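Local coordinates for protein CRISPR-associated endonuclease Cas1 (Thermotoga maritima, PDB 4XTK) that probably acts as a metal-dependent endonuclease on double-stranded DNA in the CRISPR adaptive immunity that defends the cell against viruses and other mobile elements, at residues 97-102 and 314-319; 120-125 and 130-135; 165-170 and 174-179. One frame throughout, in Å; residues are numbered along the deposited sequence.

Interaction 1: 97-102 and 314-319; sequences AEHYIN and KHLIGE
H99 reaches from helix 93-101 into the C-terminal turn of helix 301-316, where L316 and H315 receive its imidazole. The CB of H99 points toward the other helix, and with CG opposite the carbonyl carbon (chi1 -55°) the ring projects NE2-first at the last carbonyls. NE2 donates to L316 O, a weak bond at 3.3 Å, bent well away from linearity. The same nitrogen lies 3.5 Å from L316 CA, and H315 O sits at the edge of the ring, near its plane, 4.1 Å from H99 NE2. H315 takes a different first torsion: CG lies opposite its own backbone N (chi1 172°), which brings the two imidazoles together through their CD2 atoms, 4.1 Å from H99 to H315. Their planes are inclined at 71° and the centroids lie 5.7 Å apart, an oblique pairing, neither stacked nor edge-to-face. The side chain of L316 crosses that of H99, offering CD2 to the carbon side of the imidazole; the exact spacing there is doubtful in the model. H315 has further partners: its ND1 is hydrogen-bonded to F322 N, and the rings of H315 and F322 stack. Carbonyls at a helix C-terminus carry partial negative charge, which would suit an N-H at H99 NE2. Just beyond, G318 leaves the helix with positive phi. On the other helix, A97 and I101 pack on A97 and E98 of the second subunit, while the N102 side chain caps the start of helix 103-127. The contact thus belongs to the helical C-terminal domain of Cas1, where a histidine of a dimer-interface helix meets the carboxyl end of another helix.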
# COMPACT_ATOMS: atom_id res chain seq x y z
N ALA E 97 7.84 -11.36 -6.50
CA ALA E 97 8.97 -11.87 -5.74
C ALA E 97 9.38 -13.20 -6.32
O ALA E 97 10.58 -13.48 -6.53
CB ALA E 97 8.62 -12.01 -4.28
N GLU E 98 8.37 -14.02 -6.60
CA GLU E 98 8.62 -15.29 -7.25
C GLU E 98 9.33 -15.10 -8.61
O GLU E 98 10.24 -15.87 -8.91
CB GLU E 98 7.32 -16.07 -7.41
CG GLU E 98 7.41 -17.27 -8.35
CD GLU E 98 6.04 -17.77 -8.79
OE1 GLU E 98 5.07 -17.63 -8.01
OE2 GLU E 98 5.94 -18.28 -9.93
N HIS E 99 9.01 -14.10 -9.44
CA HIS E 99 9.82 -14.11 -10.66
C HIS E 99 11.14 -13.37 -10.44
O HIS E 99 12.00 -13.39 -11.32
CB HIS E 99 9.14 -13.54 -11.91
CG HIS E 99 7.83 -14.17 -12.24
ND1 HIS E 99 7.49 -15.44 -11.83
CD2 HIS E 99 6.95 -13.87 -13.23
CE1 HIS E 99 6.33 -15.77 -12.35
NE2 HIS E 99 5.99 -14.83 -13.23
N TYR E 100 11.32 -12.73 -9.30
CA TYR E 100 12.61 -12.13 -9.03
C TYR E 100 13.66 -13.13 -8.51
O TYR E 100 14.80 -13.13 -8.98
CB TYR E 100 12.47 -10.98 -8.05
CG TYR E 100 13.75 -10.21 -7.88
CD1 TYR E 100 14.10 -9.19 -8.76
CD2 TYR E 100 14.63 -10.50 -6.84
CE1 TYR E 100 15.28 -8.49 -8.61
CE2 TYR E 100 15.82 -9.80 -6.68
CZ TYR E 100 16.13 -8.80 -7.57
OH TYR E 100 17.30 -8.09 -7.42
N ILE E 101 13.29 -13.97 -7.55
CA ILE E 101 14.28 -14.83 -6.89
C ILE E 101 14.63 -16.04 -7.75
O ILE E 101 15.62 -16.73 -7.50
CB ILE E 101 13.78 -15.32 -5.52
CG1 ILE E 101 12.61 -16.30 -5.70
CG2 ILE E 101 13.39 -14.14 -4.64
CD1 ILE E 101 12.11 -16.89 -4.41
N ASN E 102 13.81 -16.30 -8.76
CA ASN E 102 14.12 -17.30 -9.76
C ASN E 102 14.87 -16.63 -10.90
O ASN E 102 14.29 -15.82 -11.62
CB ASN E 102 12.84 -17.95 -10.28
CG ASN E 102 13.10 -19.07 -11.26
OD1 ASN E 102 13.64 -18.86 -12.35
ND2 ASN E 102 12.70 -20.28 -10.89
N LYS E 314 0.13 -9.68 -17.26
CA LYS E 314 -0.30 -10.92 -17.87
C LYS E 314 0.82 -11.94 -17.83
O LYS E 314 0.58 -13.11 -17.55
CB LYS E 314 -0.79 -10.67 -19.30
CG LYS E 314 -2.18 -10.06 -19.33
CD LYS E 314 -2.72 -9.90 -20.74
CE LYS E 314 -1.82 -9.05 -21.61
NZ LYS E 314 -2.52 -8.71 -22.88
N HIS E 315 2.05 -11.49 -18.07
CA HIS E 315 3.21 -12.37 -17.98
C HIS E 315 3.34 -13.00 -16.60
O HIS E 315 3.55 -14.21 -16.47
CB HIS E 315 4.49 -11.61 -18.33
CG HIS E 315 5.74 -12.39 -18.08
ND1 HIS E 315 6.19 -13.37 -18.95
CD2 HIS E 315 6.64 -12.35 -17.07
CE1 HIS E 315 7.31 -13.88 -18.48
NE2 HIS E 315 7.60 -13.28 -17.34
N LEU E 316 3.20 -12.18 -15.56
CA LEU E 316 3.39 -12.65 -14.19
C LEU E 316 2.39 -13.73 -13.79
O LEU E 316 2.74 -14.63 -13.02
CB LEU E 316 3.31 -11.47 -13.21
CG LEU E 316 4.51 -10.52 -13.24
CD1 LEU E 316 4.27 -9.32 -12.38
CD2 LEU E 316 5.75 -11.19 -12.78
N ILE E 317 1.17 -13.67 -14.31
CA ILE E 317 0.16 -14.65 -13.94
C ILE E 317 0.05 -15.83 -14.90
O ILE E 317 -0.82 -16.68 -14.75
CB ILE E 317 -1.24 -14.01 -13.81
CG1 ILE E 317 -1.75 -13.53 -15.17
CG2 ILE E 317 -1.21 -12.88 -12.81
CD1 ILE E 317 -3.13 -12.93 -15.11
N GLY E 318 0.92 -15.88 -15.91
CA GLY E 318 0.97 -17.03 -16.79
C GLY E 318 0.10 -16.93 -18.03
O GLY E 318 0.26 -17.70 -18.98
N GLU E 319 -0.83 -15.98 -18.02
CA GLU E 319 -1.64 -15.66 -19.19
C GLU E 319 -0.82 -14.85 -20.19
O GLU E 319 -0.32 -13.79 -19.85
CB GLU E 319 -2.88 -14.87 -18.76
CG GLU E 319 -4.20 -15.55 -19.01
CD GLU E 319 -5.35 -14.62 -18.73
OE1 GLU E 319 -5.08 -13.51 -18.22
OE2 GLU E 319 -6.52 -14.99 -19.00

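Interaction 2: 120-125 and 130-135; sequences NMVDFL and VRADSL
L125, V122 and M121 pack against V130, A132 and L135 in an apolar, partly buried contact of a helix-loop-helix reversal: the loop between helices 103-127 and 136-144 doubles back antiparallel along the helix it has just left. L125 supplies both branches. Its CD2 crosses V130 to meet CG1 at 4.0 Å, while CD1 reaches the methyl of A132 and comes tip to tip with L135 CD1 at 3.9 Å. V122 also divides its methyls. With CG1 opposite the backbone N (chi1 165°), that methyl meets A132 CB at 3.8 Å, leaving CG2 to slide past L135 CD1. L135 CD1 therefore rests among three helix residues, its third neighbour being the CB of M121. The M121 side chain also comes about 4 Å from that of E155, a residue inferred by similarity to bind manganese, so this loop packs on a helix bordering the probable metal site. F124, on the same helix, packs on helices 148-166 and 230-252. The reversal itself is tied by a backbone bond: V130 N donates to L125 O at 2.8 Å, with an N-H...O angle of 160°.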
# COMPACT_ATOMS: atom_id res chain seq x y z
N ASN E 120 13.44 0.32 -29.58
CA ASN E 120 12.97 1.69 -29.51
C ASN E 120 14.09 2.67 -29.81
O ASN E 120 13.88 3.67 -30.52
CB ASN E 120 12.37 1.99 -28.15
CG ASN E 120 11.04 1.28 -27.94
OD1 ASN E 120 10.50 0.66 -28.86
ND2 ASN E 120 10.50 1.40 -26.73
N MET E 121 15.28 2.39 -29.28
CA MET E 121 16.46 3.19 -29.59
C MET E 121 16.74 3.20 -31.09
O MET E 121 16.94 4.26 -31.68
CB MET E 121 17.69 2.65 -28.84
CG MET E 121 17.80 3.10 -27.38
SD MET E 121 19.37 2.64 -26.61
CE MET E 121 18.91 1.26 -25.58
N VAL E 122 16.73 2.02 -31.70
CA VAL E 122 17.02 1.90 -33.12
C VAL E 122 15.97 2.61 -33.97
O VAL E 122 16.31 3.31 -34.93
CB VAL E 122 17.10 0.42 -33.55
CG1 VAL E 122 17.02 0.29 -35.06
CG2 VAL E 122 18.38 -0.21 -33.02
N ASP E 123 14.70 2.44 -33.62
CA ASP E 123 13.62 3.07 -34.37
C ASP E 123 13.71 4.60 -34.31
O ASP E 123 13.49 5.28 -35.32
CB ASP E 123 12.26 2.60 -33.86
CG ASP E 123 11.96 1.16 -34.24
OD1 ASP E 123 12.64 0.63 -35.15
OD2 ASP E 123 11.04 0.55 -33.65
N PHE E 124 14.04 5.13 -33.14
CA PHE E 124 14.15 6.57 -32.98
C PHE E 124 15.25 7.12 -33.89
O PHE E 124 15.07 8.14 -34.56
CB PHE E 124 14.43 6.94 -31.52
CG PHE E 124 14.43 8.42 -31.26
CD1 PHE E 124 13.24 9.09 -31.04
CD2 PHE E 124 15.61 9.14 -31.25
CE1 PHE E 124 13.23 10.45 -30.80
CE2 PHE E 124 15.61 10.50 -31.01
CZ PHE E 124 14.41 11.16 -30.79
N LEU E 125 16.38 6.42 -33.93
CA LEU E 125 17.50 6.82 -34.78
C LEU E 125 17.18 6.73 -36.27
O LEU E 125 17.53 7.63 -37.04
CB LEU E 125 18.73 5.97 -34.46
CG LEU E 125 19.36 6.17 -33.07
CD1 LEU E 125 20.46 5.16 -32.84
CD2 LEU E 125 19.88 7.59 -32.91
N VAL E 130 19.48 8.56 -38.89
CA VAL E 130 20.78 8.34 -38.27
C VAL E 130 21.10 6.84 -38.30
O VAL E 130 20.19 6.01 -38.14
CB VAL E 130 20.79 8.86 -36.81
CG1 VAL E 130 22.08 8.47 -36.09
CG2 VAL E 130 20.60 10.37 -36.79
N ARG E 131 22.37 6.49 -38.50
CA ARG E 131 22.78 5.08 -38.54
C ARG E 131 22.67 4.42 -37.16
O ARG E 131 23.23 4.91 -36.18
CB ARG E 131 24.22 4.96 -39.04
CG ARG E 131 24.55 5.91 -40.18
CD ARG E 131 25.07 5.14 -41.39
NE ARG E 131 26.45 4.69 -41.20
CZ ARG E 131 26.86 3.44 -41.41
NH1 ARG E 131 26.00 2.51 -41.79
NH2 ARG E 131 28.14 3.13 -41.22
N ALA E 132 21.91 3.33 -37.09
CA ALA E 132 21.73 2.60 -35.83
C ALA E 132 22.60 1.34 -35.72
O ALA E 132 22.52 0.62 -34.72
CB ALA E 132 20.26 2.25 -35.64
N ASP E 133 23.41 1.07 -36.74
CA ASP E 133 24.13 -0.21 -36.83
C ASP E 133 25.10 -0.45 -35.68
O ASP E 133 25.37 -1.60 -35.32
CB ASP E 133 24.87 -0.31 -38.17
CG ASP E 133 25.91 0.78 -38.35
OD1 ASP E 133 25.88 1.78 -37.61
OD2 ASP E 133 26.77 0.64 -39.25
N SER E 134 25.63 0.63 -35.09
CA SER E 134 26.57 0.50 -33.99
C SER E 134 25.94 -0.25 -32.82
O SER E 134 26.63 -0.96 -32.08
CB SER E 134 27.05 1.88 -33.53
OG SER E 134 25.96 2.70 -33.15
N LEU E 135 24.63 -0.12 -32.68
CA LEU E 135 23.88 -0.74 -31.60
C LEU E 135 23.77 -2.25 -31.72
O LEU E 135 23.42 -2.93 -30.76
CB LEU E 135 22.48 -0.13 -31.51
CG LEU E 135 22.41 1.29 -30.97
CD1 LEU E 135 20.96 1.78 -30.89
CD2 LEU E 135 23.08 1.36 -29.61

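Interaction 3: 165-170 and 174-179; sequences MIDSLV and RFRIEK
D167 and R176 mark the closest approach of the two backbones, with CA atoms 5.4 Å apart, as the chain leaving helix 148-166 turns back on itself; E178 then takes a positive phi. The carboxylate of D167 points into the returning loop and meets two successive backbone N-H groups. OD1 accepts from I177 N on its syn side, 17° out of the carboxylate plane, at an N-H...O angle of 156°. OD2 takes a weak, more sharply bent bond from E178 N; both bonds are modelled short, and their exact lengths are doubtful. R176, extended from CG to NE, passes V170, with R176 CG 3.9 Å from V170 CG1. This carries the guanidinium to the V170 carbonyl, and NE and NH2 each give V170 O a weak bond of 3.3 Å. D167 O lies over the centre of one guanidinium face, 3.2 Å above the plane. Apolar contacts flank the polar ones, I166 CG2 on I177 CD1 at 4.0 Å and V170 CG1 on F175 CB, while L248 of helix 230-252 packs on I166 and V170. R176 NE, 5.6 Å from D167 OD1, could favour the ionised form of the buried acid and E178 OE2, 4.9 Å from D167 OD2, oppose it; the direct partners of the carboxylate in this contact are the two main-chain N-H groups.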
# COMPACT_ATOMS: atom_id res chain seq x y z
N MET E 165 25.07 9.04 -30.68
CA MET E 165 24.48 9.14 -32.01
C MET E 165 23.44 10.25 -32.03
O MET E 165 23.23 10.89 -33.06
CB MET E 165 23.85 7.81 -32.43
CG MET E 165 24.82 6.63 -32.52
SD MET E 165 26.23 6.93 -33.62
CE MET E 165 25.42 7.50 -35.11
N ILE E 166 22.80 10.49 -30.89
CA ILE E 166 21.81 11.55 -30.76
C ILE E 166 22.46 12.92 -30.92
O ILE E 166 21.86 13.85 -31.45
CB ILE E 166 21.08 11.48 -29.39
CG1 ILE E 166 20.18 10.24 -29.33
CG2 ILE E 166 20.25 12.71 -29.15
CD1 ILE E 166 19.13 10.22 -30.40
N ASP E 167 23.72 13.03 -30.49
CA ASP E 167 24.44 14.29 -30.57
C ASP E 167 24.69 14.77 -32.00
O ASP E 167 25.02 15.93 -32.21
CB ASP E 167 25.77 14.19 -29.83
CG ASP E 167 25.65 14.58 -28.37
OD1 ASP E 167 24.66 15.25 -28.01
OD2 ASP E 167 26.56 14.23 -27.58
N SER E 168 24.54 13.89 -32.98
CA SER E 168 24.72 14.29 -34.37
C SER E 168 23.49 15.04 -34.89
O SER E 168 23.52 15.63 -35.97
CB SER E 168 25.01 13.08 -35.26
OG SER E 168 23.93 12.16 -35.27
N LEU E 169 22.42 15.03 -34.10
CA LEU E 169 21.20 15.75 -34.44
C LEU E 169 21.13 17.12 -33.78
O LEU E 169 20.20 17.89 -34.02
CB LEU E 169 19.98 14.92 -34.03
CG LEU E 169 19.84 13.60 -34.78
CD1 LEU E 169 18.74 12.76 -34.16
CD2 LEU E 169 19.56 13.85 -36.25
N VAL E 170 22.12 17.42 -32.95
CA VAL E 170 22.14 18.68 -32.20
C VAL E 170 23.02 19.72 -32.87
O VAL E 170 24.23 19.53 -33.01
CB VAL E 170 22.62 18.46 -30.76
CG1 VAL E 170 22.72 19.80 -30.05
CG2 VAL E 170 21.69 17.53 -30.03
N ARG E 174 27.03 23.64 -27.66
CA ARG E 174 26.85 23.93 -26.24
C ARG E 174 25.78 23.01 -25.65
O ARG E 174 25.75 22.77 -24.44
CB ARG E 174 26.44 25.39 -26.02
CG ARG E 174 27.51 26.42 -26.34
CD ARG E 174 26.96 27.82 -26.17
NE ARG E 174 25.72 28.01 -26.93
CZ ARG E 174 25.07 29.17 -27.03
NH1 ARG E 174 25.54 30.25 -26.43
NH2 ARG E 174 23.96 29.24 -27.74
N PHE E 175 24.88 22.56 -26.51
CA PHE E 175 23.78 21.68 -26.15
C PHE E 175 23.96 20.20 -26.48
O PHE E 175 23.02 19.42 -26.35
CB PHE E 175 22.49 22.21 -26.79
CG PHE E 175 22.00 23.46 -26.13
CD1 PHE E 175 22.47 24.70 -26.54
CD2 PHE E 175 21.10 23.39 -25.08
CE1 PHE E 175 22.03 25.85 -25.92
CE2 PHE E 175 20.66 24.54 -24.46
CZ PHE E 175 21.13 25.77 -24.88
N ARG E 176 25.13 19.80 -26.95
CA ARG E 176 25.40 18.38 -27.17
C ARG E 176 25.58 17.63 -25.85
O ARG E 176 26.10 18.17 -24.87
CB ARG E 176 26.64 18.18 -28.06
CG ARG E 176 26.46 18.74 -29.45
CD ARG E 176 27.51 18.27 -30.42
NE ARG E 176 27.12 18.60 -31.79
CZ ARG E 176 27.51 17.92 -32.87
NH1 ARG E 176 28.31 16.87 -32.73
NH2 ARG E 176 27.10 18.29 -34.07
N ILE E 177 25.13 16.38 -25.83
CA ILE E 177 25.24 15.53 -24.65
C ILE E 177 26.69 15.22 -24.33
O ILE E 177 27.06 15.07 -23.17
CB ILE E 177 24.47 14.22 -24.83
CG1 ILE E 177 23.03 14.50 -25.28
CG2 ILE E 177 24.51 13.38 -23.56
CD1 ILE E 177 22.30 13.29 -25.80
N GLU E 178 27.52 15.16 -25.38
CA GLU E 178 28.88 14.65 -25.28
C GLU E 178 28.81 13.23 -24.73
O GLU E 178 28.31 12.32 -25.40
CB GLU E 178 29.75 15.55 -24.39
CG GLU E 178 29.95 16.96 -24.95
CD GLU E 178 30.61 16.97 -26.32
OE1 GLU E 178 31.66 16.31 -26.48
OE2 GLU E 178 30.08 17.64 -27.23
N LYS E 179 29.33 13.02 -23.53
CA LYS E 179 29.23 11.73 -22.87
C LYS E 179 28.16 11.77 -21.77
O LYS E 179 28.16 12.67 -20.95
CB LYS E 179 30.59 11.36 -22.30
CG LYS E 179 30.74 9.98 -21.70
CD LYS E 179 32.21 9.81 -21.26
CE LYS E 179 32.52 8.44 -20.70
NZ LYS E 179 32.50 7.37 -21.73

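Interactions 2 and 3 adjoin, their centres 15 Å apart, and touch at the border: V130 CG1 meets M165 CE at 3.6 Å, and F124 CE2 touches I166 CD1 at the same distance. Together they join the far end of helix 103-127 to the end of helix 148-166. Interaction 1 lies beyond the opposite end of helix 103-127, its centre 31 Å from that of interaction 2 and 39 Å from that of interaction 3, beside the second subunit. Of the three, interaction 2 borders the probable manganese site: M121 also lies about 7 Å from E236, side chain to side chain. Along the chain, interactions 2 and 3 both fall within the loop that interaction 1 closes.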